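Local coordinates for protein adenylate cyclase (Hippeastrum hybrid cultivar, PDB 6YP4) that hydrolyses triphosphate as its dominant activity despite being named an adenylate cyclase, and binds magnesium and a GTP analogue through a CYTH domain, at residues 5-18 and 177-191. Sequence-based numbering, arbitrary orientation.
Sequences IKLRLPSPSAHQLL and LEGFLKEKGIPYEYS. With GCP (phosphomethylphosphonic acid guanylate ester), chain B; EDO (1,2-ethanediol), chain H.
Leu7 pairs with Tyr190 where the first strand of the CYTH domain, carrying the Glu-x-Glu-x-Lys signature of triphosphate-tunnel enzymes, takes on the short antiparallel strand 189-190. The pair is non-hydrogen-bonded, and Leu7 buries more surface than any other residue of the contact; its two methyls diverge to different partners. With CG anti to the carbonyl carbon (chi1 -44°), CD1 reaches Leu177 CG at 3.7 Å and also packs on Leu181 of helix 177-183. CD2 meets the edge of the Tyr190 ring, 3.6 Å from CD1 of that tyrosine. The ring is pinned at its far end, since Tyr190 OH donates to the syn side of Glu178 OE1 over 2.6 Å.

Ile186 follows the Schellman turn at Gly185 and points into helix 12-18, which starts with Ser11 OG capping Ala14 N. Its CD1 presses on backbone, 3.5 Å from Leu18 N, while CG2 lies beside Leu18 CB. Leu18 in turn crosses Leu181 at about a right angle, with CD1 3.6 Å from Leu181 CD2, and the same methyl touches the Phe180 ring in plane at its edge.

Main-chain bonds fix the strand register: Arg8 N donates to Glu189 O at 2.6 Å, and Glu189 N returns to Arg8 O. Replacing Arg8 by an alanine is likely to leave Leu205 O without the NH1 donor and to take away the flat group over which O1 of an ethanediol, probably from the crystallisation liquor, sits. Ser191 N closes the pairing on Lys6 O at 2.9 Å. Beyond it the extended Lys6 side chain leaves the contact for the ligand pocket, where NZ makes a weak 3.0 Å hydrogen bond to O1G of the GTP analogue.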
loop_
_atom_site.group_PDB
_atom_site.type_symbol
_atom_site.label_atom_id
_atom_site.label_comp_id
_atom_site.label_asym_id
_atom_site.label_seq_id
_atom_site.Cartn_x
_atom_site.Cartn_y
_atom_site.Cartn_z
ATOM N N ILE A 5 11.551 7.939 -5.980
ATOM C CA ILE A 5 12.826 8.474 -5.518
ATOM C C ILE A 5 13.571 7.308 -4.884
ATOM O O ILE A 5 12.960 6.480 -4.202
ATOM C CB ILE A 5 12.608 9.625 -4.515
ATOM C CG1 ILE A 5 11.701 10.706 -5.122
ATOM C CG2 ILE A 5 13.923 10.203 -4.045
ATOM C CD1 ILE A 5 12.211 11.261 -6.397
ATOM N N LYS A 6 14.880 7.199 -5.125
ATOM C CA LYS A 6 15.645 6.067 -4.600
ATOM C C LYS A 6 17.003 6.560 -4.119
ATOM O O LYS A 6 17.848 6.955 -4.931
ATOM C CB LYS A 6 15.796 4.964 -5.649
ATOM C CG LYS A 6 14.491 4.251 -5.990
ATOM C CD LYS A 6 14.712 3.052 -6.893
ATOM C CE LYS A 6 13.412 2.323 -7.175
ATOM N NZ LYS A 6 13.652 1.135 -8.043
ATOM N N LEU A 7 17.210 6.534 -2.804
ATOM C CA LEU A 7 18.452 6.966 -2.171
ATOM C C LEU A 7 19.094 5.784 -1.456
ATOM O O LEU A 7 18.397 4.957 -0.866
ATOM C CB LEU A 7 18.192 8.082 -1.168
ATOM C CG LEU A 7 17.248 9.203 -1.607
ATOM C CD1 LEU A 7 16.909 10.085 -0.415
ATOM C CD2 LEU A 7 17.872 10.040 -2.723
ATOM N N ARG A 8 20.419 5.699 -1.494
ATOM C CA ARG A 8 21.124 4.595 -0.855
ATOM C C ARG A 8 21.782 5.078 0.435
ATOM O O ARG A 8 22.405 6.139 0.453
ATOM C CB ARG A 8 22.166 4.002 -1.806
ATOM C CG ARG A 8 22.938 2.825 -1.228
ATOM C CD ARG A 8 23.904 2.250 -2.252
ATOM N NE ARG A 8 24.682 1.155 -1.686
ATOM C CZ ARG A 8 25.793 0.670 -2.231
ATOM N NH1 ARG A 8 26.266 1.181 -3.369
ATOM N NH2 ARG A 8 26.434 -0.325 -1.635
ATOM N N LEU A 9 21.633 4.290 1.531
ATOM C CA LEU A 9 22.383 4.577 2.749
ATOM C C LEU A 9 23.688 3.770 2.779
ATOM O O LEU A 9 23.711 2.605 2.353
ATOM C CB LEU A 9 21.557 4.253 3.991
ATOM C CG LEU A 9 20.099 4.714 3.911
ATOM C CD1 LEU A 9 19.386 4.366 5.181
ATOM C CD2 LEU A 9 20.054 6.204 3.698
ATOM N N PRO A 10 24.768 4.345 3.326
ATOM C CA PRO A 10 26.087 3.672 3.250
ATOM C C PRO A 10 26.309 2.519 4.222
ATOM O O PRO A 10 27.237 1.729 3.998
ATOM C CB PRO A 10 27.088 4.808 3.559
ATOM C CG PRO A 10 26.277 5.854 4.289
ATOM C CD PRO A 10 24.877 5.764 3.723
ATOM N N SER A 11 25.563 2.395 5.310
ATOM C CA SER A 11 26.083 1.614 6.422
ATOM C C SER A 11 24.943 1.173 7.311
ATOM O O SER A 11 23.864 1.785 7.294
ATOM C CB SER A 11 27.088 2.434 7.245
ATOM O OG SER A 11 26.384 3.485 7.894
ATOM N N PRO A 12 25.154 0.142 8.128
ATOM C CA PRO A 12 24.185 -0.195 9.184
ATOM C C PRO A 12 23.873 0.960 10.119
ATOM O O PRO A 12 22.715 1.148 10.501
ATOM C CB PRO A 12 24.880 -1.337 9.938
ATOM C CG PRO A 12 25.740 -2.003 8.873
ATOM C CD PRO A 12 26.257 -0.833 8.047
ATOM N N SER A 13 24.880 1.728 10.518
ATOM C CA SER A 13 24.642 2.809 11.465
ATOM C C SER A 13 23.741 3.871 10.858
ATOM O O SER A 13 22.839 4.386 11.536
ATOM C CB SER A 13 25.981 3.403 11.948
ATOM O OG SER A 13 26.710 4.066 10.921
ATOM N N ALA A 14 23.922 4.182 9.571
ATOM C CA ALA A 14 23.014 5.153 8.960
ATOM C C ALA A 14 21.597 4.607 8.925
ATOM O O ALA A 14 20.645 5.336 9.211
ATOM C CB ALA A 14 23.471 5.540 7.555
ATOM N N HIS A 15 21.443 3.316 8.607
ATOM C CA HIS A 15 20.116 2.698 8.574
ATOM C C HIS A 15 19.463 2.720 9.953
ATOM O O HIS A 15 18.265 3.015 10.083
ATOM C CB HIS A 15 20.232 1.260 8.051
ATOM C CG HIS A 15 18.942 0.494 8.072
ATOM N ND1 HIS A 15 18.527 -0.238 9.165
ATOM C CD2 HIS A 15 17.982 0.338 7.128
ATOM C CE1 HIS A 15 17.359 -0.802 8.897
ATOM N NE2 HIS A 15 17.010 -0.473 7.666
ATOM N N GLN A 16 20.235 2.392 10.990
ATOM C CA GLN A 16 19.748 2.471 12.362
ATOM C C GLN A 16 19.235 3.868 12.694
ATOM O O GLN A 16 18.100 4.029 13.157
ATOM C CB GLN A 16 20.867 2.070 13.327
ATOM C CG GLN A 16 20.556 2.299 14.804
ATOM C CD GLN A 16 19.533 1.307 15.347
ATOM O OE1 GLN A 16 19.620 0.100 15.101
ATOM N NE2 GLN A 16 18.564 1.813 16.092
ATOM N N LEU A 17 20.061 4.898 12.479
ATOM C CA LEU A 17 19.661 6.236 12.911
ATOM C C LEU A 17 18.484 6.768 12.082
ATOM O O LEU A 17 17.592 7.433 12.621
ATOM C CB LEU A 17 20.856 7.185 12.874
ATOM C CG LEU A 17 21.942 6.930 13.925
ATOM C CD1 LEU A 17 23.143 7.842 13.734
ATOM C CD2 LEU A 17 21.414 7.065 15.328
ATOM N N LEU A 18 18.419 6.454 10.781
ATOM C CA LEU A 18 17.227 6.855 10.020
ATOM C C LEU A 18 15.982 6.113 10.501
ATOM O O LEU A 18 14.887 6.700 10.586
ATOM C CB LEU A 18 17.444 6.621 8.528
ATOM C CG LEU A 18 16.297 7.004 7.590
ATOM C CD1 LEU A 18 15.823 8.401 7.839
ATOM C CD2 LEU A 18 16.736 6.858 6.152
ATOM N N LEU A 177 12.786 15.025 0.730
ATOM C CA LEU A 177 13.437 13.870 1.335
ATOM C C LEU A 177 14.912 14.153 1.601
ATOM O O LEU A 177 15.428 13.855 2.685
ATOM C CB LEU A 177 13.259 12.638 0.434
ATOM C CG LEU A 177 13.689 11.268 0.974
ATOM C CD1 LEU A 177 13.223 11.034 2.409
ATOM C CD2 LEU A 177 13.230 10.126 0.074
ATOM N N GLU A 178 15.609 14.739 0.628
ATOM C CA GLU A 178 16.999 15.119 0.865
ATOM C C GLU A 178 17.120 16.097 2.031
ATOM O O GLU A 178 18.019 15.964 2.870
ATOM C CB GLU A 178 17.613 15.709 -0.405
ATOM C CG GLU A 178 17.688 14.740 -1.592
ATOM C CD GLU A 178 18.701 15.183 -2.649
ATOM O OE1 GLU A 178 18.289 15.471 -3.791
ATOM O OE2 GLU A 178 19.907 15.207 -2.331
ATOM N N GLY A 179 16.222 17.086 2.100
ATOM C CA GLY A 179 16.265 18.050 3.192
ATOM C C GLY A 179 16.103 17.412 4.562
ATOM O O GLY A 179 16.722 17.847 5.531
ATOM N N PHE A 180 15.273 16.369 4.660
ATOM C CA PHE A 180 15.067 15.688 5.940
ATOM C C PHE A 180 16.288 14.861 6.319
ATOM O O PHE A 180 16.685 14.823 7.489
ATOM C CB PHE A 180 13.811 14.813 5.854
ATOM C CG PHE A 180 13.568 13.909 7.049
ATOM C CD1 PHE A 180 12.816 14.353 8.133
ATOM C CD2 PHE A 180 14.023 12.591 7.048
ATOM C CE1 PHE A 180 12.553 13.508 9.219
ATOM C CE2 PHE A 180 13.769 11.734 8.133
ATOM C CZ PHE A 180 13.026 12.197 9.219
ATOM N N LEU A 181 16.900 14.187 5.347
ATOM C CA LEU A 181 18.086 13.399 5.663
ATOM C C LEU A 181 19.236 14.299 6.108
ATOM O O LEU A 181 19.993 13.941 7.019
ATOM C CB LEU A 181 18.491 12.534 4.466
ATOM C CG LEU A 181 17.597 11.351 4.094
ATOM C CD1 LEU A 181 18.287 10.440 3.105
ATOM C CD2 LEU A 181 17.224 10.576 5.322
ATOM N N LYS A 182 19.367 15.482 5.501
ATOM C CA LYS A 182 20.414 16.413 5.923
ATOM C C LYS A 182 20.175 16.886 7.347
ATOM O O LYS A 182 21.079 16.844 8.188
ATOM C CB LYS A 182 20.491 17.612 4.971
ATOM C CG LYS A 182 20.701 17.238 3.514
ATOM C CD LYS A 182 21.283 18.383 2.696
ATOM C CE LYS A 182 21.652 17.916 1.287
ATOM N NZ LYS A 182 20.520 18.048 0.324
ATOM N N GLU A 183 18.953 17.322 7.638
ATOM C CA GLU A 183 18.656 17.862 8.957
ATOM C C GLU A 183 18.808 16.805 10.050
ATOM O O GLU A 183 19.181 17.138 11.183
ATOM C CB GLU A 183 17.245 18.456 8.947
ATOM C CG GLU A 183 16.758 18.978 10.279
ATOM C CD GLU A 183 15.248 19.045 10.331
ATOM O OE1 GLU A 183 14.656 18.373 11.201
ATOM O OE2 GLU A 183 14.653 19.761 9.494
ATOM N N LYS A 184 18.552 15.534 9.734
ATOM C CA LYS A 184 18.780 14.452 10.686
ATOM C C LYS A 184 20.204 13.883 10.647
ATOM O O LYS A 184 20.517 12.990 11.444
ATOM C CB LYS A 184 17.776 13.323 10.460
ATOM C CG LYS A 184 16.311 13.741 10.659
ATOM C CD LYS A 184 16.012 14.149 12.106
ATOM C CE LYS A 184 14.525 14.500 12.265
ATOM N NZ LYS A 184 14.259 15.454 13.377
ATOM N N GLY A 185 21.072 14.363 9.760
ATOM C CA GLY A 185 22.452 13.881 9.749
ATOM C C GLY A 185 22.675 12.491 9.194
ATOM O O GLY A 185 23.579 11.778 9.659
ATOM N N ILE A 186 21.913 12.109 8.178
ATOM C CA ILE A 186 21.937 10.769 7.602
ATOM C C ILE A 186 22.668 10.856 6.253
ATOM O O ILE A 186 22.146 11.451 5.301
ATOM C CB ILE A 186 20.531 10.174 7.444
ATOM C CG1 ILE A 186 19.719 10.415 8.704
ATOM C CG2 ILE A 186 20.615 8.676 7.122
ATOM C CD1 ILE A 186 20.080 9.418 9.807
ATOM N N PRO A 187 23.870 10.296 6.149
ATOM C CA PRO A 187 24.549 10.243 4.848
ATOM C C PRO A 187 23.726 9.457 3.842
ATOM O O PRO A 187 23.070 8.473 4.178
ATOM C CB PRO A 187 25.851 9.506 5.154
ATOM C CG PRO A 187 25.625 8.813 6.461
ATOM C CD PRO A 187 24.598 9.584 7.213
ATOM N N TYR A 188 23.811 9.865 2.585
ATOM C CA TYR A 188 23.063 9.182 1.546
ATOM C C TYR A 188 23.685 9.535 0.204
ATOM O O TYR A 188 24.410 10.525 0.078
ATOM C CB TYR A 188 21.578 9.573 1.588
ATOM C CG TYR A 188 21.332 10.990 1.128
ATOM C CD1 TYR A 188 21.414 12.052 2.020
ATOM C CD2 TYR A 188 21.003 11.267 -0.195
ATOM C CE1 TYR A 188 21.203 13.363 1.598
ATOM C CE2 TYR A 188 20.784 12.570 -0.621
ATOM C CZ TYR A 188 20.893 13.609 0.280
ATOM O OH TYR A 188 20.666 14.894 -0.149
ATOM N N GLU A 189 23.403 8.700 -0.796
ATOM C CA GLU A 189 23.630 9.054 -2.189
ATOM C C GLU A 189 22.438 8.586 -3.008
ATOM O O GLU A 189 21.624 7.780 -2.549
ATOM C CB GLU A 189 24.918 8.439 -2.756
ATOM C CG GLU A 189 26.188 8.787 -1.998
ATOM C CD GLU A 189 26.585 10.262 -2.099
ATOM O OE1 GLU A 189 26.170 10.939 -3.067
ATOM O OE2 GLU A 189 27.313 10.748 -1.200
ATOM N N TYR A 190 22.345 9.100 -4.231
ATOM C CA TYR A 190 21.344 8.604 -5.165
ATOM C C TYR A 190 21.656 7.152 -5.525
ATOM O O TYR A 190 22.814 6.801 -5.765
ATOM C CB TYR A 190 21.314 9.475 -6.427
ATOM C CG TYR A 190 21.007 10.948 -6.204
ATOM C CD1 TYR A 190 19.905 11.343 -5.447
ATOM C CD2 TYR A 190 21.801 11.952 -6.785
ATOM C CE1 TYR A 190 19.606 12.685 -5.254
ATOM C CE2 TYR A 190 21.508 13.297 -6.589
ATOM C CZ TYR A 190 20.397 13.652 -5.821
ATOM O OH TYR A 190 20.065 14.976 -5.601
ATOM N N SER A 191 20.628 6.300 -5.521
ATOM C CA SER A 191 20.806 4.916 -5.950
ATOM C C SER A 191 21.205 4.876 -7.418
ATOM O O SER A 191 20.594 5.542 -8.254
ATOM C CB SER A 191 19.512 4.120 -5.750
ATOM O OG SER A 191 19.104 4.101 -4.393
HETATM P PG GCP B . 12.326 -1.438 -5.624
HETATM O O1G GCP B . 13.273 -0.288 -5.452
HETATM O O2G GCP B . 12.588 -2.502 -4.580
HETATM O O3G GCP B . 12.483 -2.019 -7.008
HETATM C C3B GCP B . 10.626 -0.805 -5.411
HETATM P PB GCP B . 9.440 -2.200 -5.702
HETATM O O1B GCP B . 9.865 -3.083 -6.839
HETATM O O2B GCP B . 9.214 -2.985 -4.434
HETATM O O3A GCP B . 8.028 -1.472 -6.123
HETATM P PA GCP B . 6.642 -2.355 -6.145
HETATM O O1A GCP B . 5.888 -1.948 -7.399
HETATM O O2A GCP B . 7.030 -3.816 -6.226
HETATM O "O5'" GCP B . 5.760 -2.082 -4.732
HETATM C "C5'" GCP B . 6.145 -1.009 -3.884
HETATM C "C4'" GCP B . 5.906 0.397 -4.582
HETATM O "O4'" GCP B . 4.521 0.528 -5.289
HETATM C "C3'" GCP B . 5.911 1.311 -3.689
HETATM O "O3'" GCP B . 6.665 2.457 -4.158
HETATM C "C2'" GCP B . 4.314 1.677 -3.334
HETATM O "O2'" GCP B . 4.097 3.122 -3.124
HETATM C "C1'" GCP B . 3.562 1.205 -4.253
HETATM N N9 GCP B . 2.608 0.185 -3.660
HETATM C C8 GCP B . 2.897 -1.120 -3.698
HETATM N N7 GCP B . 1.899 -1.806 -3.112
HETATM C C5 GCP B . 0.981 -0.915 -2.705
HETATM C C6 GCP B . -0.239 -1.064 -2.049
HETATM O O6 GCP B . -0.625 -2.146 -1.753
HETATM N N1 GCP B . -0.973 0.008 -1.755
HETATM C C2 GCP B . -0.530 1.249 -2.095
HETATM N N2 GCP B . -1.418 2.347 -1.721
HETATM N N3 GCP B . 0.663 1.397 -2.734
HETATM C C4 GCP B . 1.416 0.313 -3.039
HETATM C C1 EDO H . 27.029 4.817 -1.169
HETATM O O1 EDO H . 27.072 3.550 -0.496
HETATM C C2 EDO H . 25.649 5.427 -0.995
HETATM O O2 EDO H . 25.446 5.775 0.380
#